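Local coordinates for protein putative hyaluronoglucosaminidase (Clostridium perfringens, PDB 6PWI) that probably acts as a secreted family 84 glycoside hydrolase with hexosaminidase activity, this chain holding its catalytic barrel together with flanking domains, at residues Asn195-Met208 and Ala429-Asp441. Residues are numbered along the deposited sequence; the frame is centred on the assembly and turned at random.
Sequences NRKDLMKFGGDFKM and AQASKVALFAIAD
F202 packs against K433 and L436 of the neighbouring helix. With CG anti to the backbone N (chi1 -175°), its ring turns one face to K433, whose CG sits over the centre in a CH-pi contact, 4.0 Å from the centroid, while L436 CB meets the rim near the ring plane. L436 turns CD2 against L199 CD2 (4.1 Å) and CG against M208 SD. F206 CE2 lies over the opposite face of F202, toward its rim, and F437 directs its edge at the face of F206, a T-shaped pair with centroids 4.8 Å apart and planes at 65°. Farther along, A440 CB touches both F206 CB and M208 CG, and a water bridges F206 O and A440 O.

The extended K433 chain runs past the F202 face to D198, forming a salt bridge from NZ to OD2 (2.9 Å). Q430 NE2 reaches the same oxygen from the opposite face of the carboxylate (2.8 Å), on its anti side, and gives its other hydrogen nearly straight to N195 OD1 (2.9 Å). Q430 OE1 accepts from K433 NZ and N539; bonds at both ends of the amide thus restrain its rotation.

Helices 193-204 and 433-444, their segments inclined at 35°, follow strands 179-184 and 418-423, the first and last of the eight, adjacent where the barrel closes; such packing is characteristic of a (beta/alpha)8 TIM barrel, the catalytic fold of family 84.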
loop_
_atom_site.group_PDB
_atom_site.type_symbol
_atom_site.label_atom_id
_atom_site.label_comp_id
_atom_site.label_asym_id
_atom_site.label_seq_id
_atom_site.Cartn_x
_atom_site.Cartn_y
_atom_site.Cartn_z
ATOM N N ASN A 195 11.543 -8.592 -3.214
ATOM C CA ASN A 195 10.764 -7.440 -2.777
ATOM C C ASN A 195 9.272 -7.650 -3.034
ATOM O O ASN A 195 8.450 -7.234 -2.218
ATOM C CB ASN A 195 11.253 -6.120 -3.384
ATOM C CG ASN A 195 12.339 -5.436 -2.573
ATOM O OD1 ASN A 195 12.263 -5.357 -1.345
ATOM N ND2 ASN A 195 13.351 -4.923 -3.256
ATOM N N ARG A 196 8.923 -8.282 -4.165
ATOM C CA ARG A 196 7.528 -8.582 -4.443
ATOM C C ARG A 196 6.947 -9.458 -3.335
ATOM O O ARG A 196 5.825 -9.231 -2.890
ATOM C CB ARG A 196 7.360 -9.234 -5.815
ATOM C CG ARG A 196 7.454 -8.256 -6.973
ATOM C CD ARG A 196 7.880 -8.994 -8.225
ATOM N NE ARG A 196 7.846 -8.167 -9.419
ATOM C CZ ARG A 196 8.520 -8.445 -10.524
ATOM N NH1 ARG A 196 9.282 -9.524 -10.575
ATOM N NH2 ARG A 196 8.435 -7.648 -11.572
ATOM N N LYS A 197 7.723 -10.452 -2.889
ATOM C CA LYS A 197 7.275 -11.349 -1.837
ATOM C C LYS A 197 7.114 -10.572 -0.533
ATOM O O LYS A 197 6.172 -10.812 0.215
ATOM C CB LYS A 197 8.251 -12.517 -1.679
ATOM C CG LYS A 197 8.244 -13.495 -2.841
ATOM C CD LYS A 197 9.258 -14.593 -2.700
ATOM C CE LYS A 197 9.532 -15.276 -4.023
ATOM N NZ LYS A 197 10.728 -16.144 -3.928
ATOM N N ASP A 198 8.032 -9.630 -0.289
ATOM C CA ASP A 198 8.071 -8.884 0.955
ATOM C C ASP A 198 6.885 -7.928 1.046
ATOM O O ASP A 198 6.369 -7.717 2.141
ATOM C CB ASP A 198 9.389 -8.127 1.118
ATOM C CG ASP A 198 9.708 -7.804 2.567
ATOM O OD1 ASP A 198 9.642 -8.731 3.397
ATOM O OD2 ASP A 198 10.017 -6.627 2.854
ATOM N N LEU A 199 6.479 -7.344 -0.093
ATOM C CA LEU A 199 5.336 -6.441 -0.125
ATOM C C LEU A 199 4.055 -7.239 0.089
ATOM O O LEU A 199 3.174 -6.808 0.831
ATOM C CB LEU A 199 5.289 -5.648 -1.436
ATOM C CG LEU A 199 6.357 -4.565 -1.622
ATOM C CD1 LEU A 199 6.038 -3.704 -2.834
ATOM C CD2 LEU A 199 6.493 -3.687 -0.392
ATOM N N MET A 200 3.972 -8.416 -0.542
ATOM C CA MET A 200 2.824 -9.285 -0.341
ATOM C C MET A 200 2.722 -9.646 1.140
ATOM O O MET A 200 1.636 -9.634 1.710
ATOM C CB MET A 200 2.905 -10.550 -1.197
ATOM C CG MET A 200 2.421 -10.327 -2.612
ATOM S SD MET A 200 2.415 -11.841 -3.613
ATOM C CE MET A 200 4.175 -12.121 -3.797
ATOM N N LYS A 201 3.869 -9.919 1.763
ATOM C CA LYS A 201 3.919 -10.272 3.171
ATOM C C LYS A 201 3.448 -9.085 4.011
ATOM O O LYS A 201 2.784 -9.268 5.030
ATOM C CB LYS A 201 5.327 -10.764 3.515
ATOM C CG LYS A 201 5.522 -11.298 4.926
ATOM C CD LYS A 201 6.844 -12.035 5.095
ATOM C CE LYS A 201 7.197 -12.322 6.544
ATOM N NZ LYS A 201 7.255 -11.080 7.350
ATOM N N PHE A 202 3.765 -7.865 3.554
ATOM C CA PHE A 202 3.415 -6.664 4.291
ATOM C C PHE A 202 1.919 -6.387 4.164
ATOM O O PHE A 202 1.236 -6.224 5.173
ATOM C CB PHE A 202 4.284 -5.480 3.862
ATOM C CG PHE A 202 4.067 -4.223 4.669
ATOM C CD1 PHE A 202 3.221 -3.221 4.212
ATOM C CD2 PHE A 202 4.698 -4.045 5.891
ATOM C CE1 PHE A 202 3.021 -2.067 4.957
ATOM C CE2 PHE A 202 4.491 -2.893 6.635
ATOM C CZ PHE A 202 3.661 -1.899 6.167
ATOM N N GLY A 203 1.423 -6.346 2.920
ATOM C CA GLY A 203 0.008 -6.143 2.644
ATOM C C GLY A 203 -0.874 -7.128 3.410
ATOM O O GLY A 203 -1.967 -6.774 3.854
ATOM N N GLY A 204 -0.374 -8.359 3.579
ATOM C CA GLY A 204 -1.120 -9.434 4.208
ATOM C C GLY A 204 -1.317 -9.192 5.702
ATOM O O GLY A 204 -2.302 -9.654 6.281
ATOM N N ASP A 205 -0.367 -8.466 6.305
ATOM C CA ASP A 205 -0.456 -8.062 7.700
ATOM C C ASP A 205 -1.517 -6.977 7.894
ATOM O O ASP A 205 -1.906 -6.715 9.027
ATOM C CB ASP A 205 0.903 -7.631 8.265
ATOM C CG ASP A 205 1.840 -8.780 8.622
ATOM O OD1 ASP A 205 1.363 -9.939 8.716
ATOM O OD2 ASP A 205 3.055 -8.513 8.812
ATOM N N PHE A 206 -1.986 -6.353 6.801
ATOM C CA PHE A 206 -2.972 -5.285 6.914
ATOM C C PHE A 206 -4.213 -5.578 6.065
ATOM O O PHE A 206 -4.960 -4.670 5.706
ATOM C CB PHE A 206 -2.309 -3.911 6.749
ATOM C CG PHE A 206 -1.136 -3.727 7.676
ATOM C CD1 PHE A 206 -1.328 -3.539 9.039
ATOM C CD2 PHE A 206 0.165 -3.802 7.195
ATOM C CE1 PHE A 206 -0.244 -3.412 9.896
ATOM C CE2 PHE A 206 1.248 -3.682 8.054
ATOM C CZ PHE A 206 1.040 -3.488 9.403
ATOM N N LYS A 207 -4.434 -6.868 5.776
ATOM C CA LYS A 207 -5.684 -7.372 5.219
ATOM C C LYS A 207 -5.845 -6.982 3.749
ATOM O O LYS A 207 -6.963 -6.951 3.239
ATOM C CB LYS A 207 -6.884 -6.908 6.051
ATOM C CG LYS A 207 -6.836 -7.269 7.530
ATOM C CD LYS A 207 -8.162 -7.030 8.220
ATOM C CE LYS A 207 -8.211 -7.528 9.647
ATOM N NZ LYS A 207 -7.387 -6.691 10.548
ATOM N N MET A 208 -4.730 -6.698 3.064
ATOM C CA MET A 208 -4.758 -6.500 1.623
ATOM C C MET A 208 -5.017 -7.841 0.939
ATOM O O MET A 208 -4.659 -8.887 1.478
ATOM C CB MET A 208 -3.442 -5.898 1.120
ATOM C CG MET A 208 -3.332 -4.415 1.414
ATOM S SD MET A 208 -1.877 -3.639 0.670
ATOM C CE MET A 208 -2.573 -2.091 0.097
ATOM N N ALA A 429 10.754 -0.349 -3.569
ATOM C CA ALA A 429 9.719 -1.219 -3.035
ATOM C C ALA A 429 9.517 -0.992 -1.537
ATOM O O ALA A 429 8.390 -0.772 -1.097
ATOM C CB ALA A 429 10.022 -2.656 -3.370
ATOM N N GLN A 430 10.608 -1.030 -0.764
ATOM C CA GLN A 430 10.541 -0.905 0.687
ATOM C C GLN A 430 9.939 0.441 1.096
ATOM O O GLN A 430 9.065 0.485 1.956
ATOM C CB GLN A 430 11.919 -1.138 1.308
ATOM C CG GLN A 430 12.452 -2.548 1.097
ATOM C CD GLN A 430 11.700 -3.568 1.917
ATOM O OE1 GLN A 430 11.428 -3.370 3.097
ATOM N NE2 GLN A 430 11.354 -4.680 1.291
ATOM N N ALA A 431 10.388 1.531 0.457
ATOM C CA ALA A 431 9.881 2.874 0.704
ATOM C C ALA A 431 8.377 2.952 0.445
ATOM O O ALA A 431 7.686 3.774 1.045
ATOM C CB ALA A 431 10.634 3.864 -0.143
ATOM N N SER A 432 7.876 2.090 -0.445
ATOM C CA SER A 432 6.470 2.085 -0.812
ATOM C C SER A 432 5.589 1.571 0.325
ATOM O O SER A 432 4.368 1.728 0.282
ATOM C CB SER A 432 6.251 1.289 -2.066
ATOM O OG SER A 432 6.840 1.946 -3.173
ATOM N N LYS A 433 6.201 0.962 1.347
ATOM C CA LYS A 433 5.410 0.349 2.407
ATOM C C LYS A 433 4.534 1.385 3.110
ATOM O O LYS A 433 3.481 1.020 3.636
ATOM C CB LYS A 433 6.261 -0.446 3.402
ATOM C CG LYS A 433 6.738 -1.795 2.881
ATOM C CD LYS A 433 7.758 -2.425 3.790
ATOM C CE LYS A 433 8.223 -3.789 3.341
ATOM N NZ LYS A 433 8.887 -4.465 4.476
ATOM N N VAL A 434 4.962 2.658 3.088
ATOM C CA VAL A 434 4.238 3.751 3.725
ATOM C C VAL A 434 2.859 3.887 3.078
ATOM O O VAL A 434 1.838 3.938 3.770
ATOM C CB VAL A 434 5.036 5.072 3.677
ATOM C CG1 VAL A 434 4.242 6.257 4.203
ATOM C CG2 VAL A 434 6.384 4.970 4.385
ATOM N N ALA A 435 2.835 3.905 1.742
ATOM C CA ALA A 435 1.588 4.032 1.005
ATOM C C ALA A 435 0.761 2.752 1.111
ATOM O O ALA A 435 -0.464 2.818 1.203
ATOM C CB ALA A 435 1.872 4.392 -0.424
ATOM N N LEU A 436 1.425 1.589 1.112
ATOM C CA LEU A 436 0.693 0.336 1.228
ATOM C C LEU A 436 -0.133 0.361 2.510
ATOM O O LEU A 436 -1.314 0.026 2.488
ATOM C CB LEU A 436 1.650 -0.860 1.191
ATOM C CG LEU A 436 1.698 -1.626 -0.133
ATOM C CD1 LEU A 436 2.343 -0.790 -1.231
ATOM C CD2 LEU A 436 2.450 -2.937 0.038
ATOM N N PHE A 437 0.493 0.803 3.610
ATOM C CA PHE A 437 -0.195 0.932 4.883
ATOM C C PHE A 437 -1.413 1.843 4.734
ATOM O O PHE A 437 -2.488 1.505 5.225
ATOM C CB PHE A 437 0.753 1.459 5.958
ATOM C CG PHE A 437 0.251 1.293 7.370
ATOM C CD1 PHE A 437 0.595 0.175 8.118
ATOM C CD2 PHE A 437 -0.561 2.256 7.955
ATOM C CE1 PHE A 437 0.146 0.034 9.425
ATOM C CE2 PHE A 437 -1.014 2.109 9.260
ATOM C CZ PHE A 437 -0.652 1.004 9.998
ATOM N N ALA A 438 -1.238 2.980 4.039
ATOM C CA ALA A 438 -2.299 3.965 3.898
ATOM C C ALA A 438 -3.486 3.365 3.151
ATOM O O ALA A 438 -4.611 3.396 3.655
ATOM C CB ALA A 438 -1.785 5.207 3.224
ATOM N N ILE A 439 -3.217 2.796 1.970
ATOM C CA ILE A 439 -4.244 2.215 1.114
ATOM C C ILE A 439 -4.943 1.048 1.818
ATOM O O ILE A 439 -6.148 0.872 1.668
ATOM C CB ILE A 439 -3.649 1.810 -0.251
ATOM C CG1 ILE A 439 -3.066 3.017 -0.992
ATOM C CG2 ILE A 439 -4.651 1.050 -1.105
ATOM C CD1 ILE A 439 -3.940 4.237 -0.977
ATOM N N ALA A 440 -4.186 0.265 2.594
ATOM C CA ALA A 440 -4.740 -0.860 3.323
ATOM C C ALA A 440 -5.768 -0.365 4.337
ATOM O O ALA A 440 -6.883 -0.880 4.384
ATOM C CB ALA A 440 -3.639 -1.640 3.992
ATOM N N ASP A 441 -5.375 0.635 5.136
ATOM C CA ASP A 441 -6.212 1.191 6.183
ATOM C C ASP A 441 -7.445 1.836 5.552
ATOM O O ASP A 441 -8.576 1.522 5.916
ATOM C CB ASP A 441 -5.395 2.174 7.021
ATOM C CG ASP A 441 -6.083 2.699 8.272
ATOM O OD1 ASP A 441 -7.113 2.116 8.694
ATOM O OD2 ASP A 441 -5.568 3.685 8.833
HETATM O O HOH W 1 -6.811 -3.719 3.749
#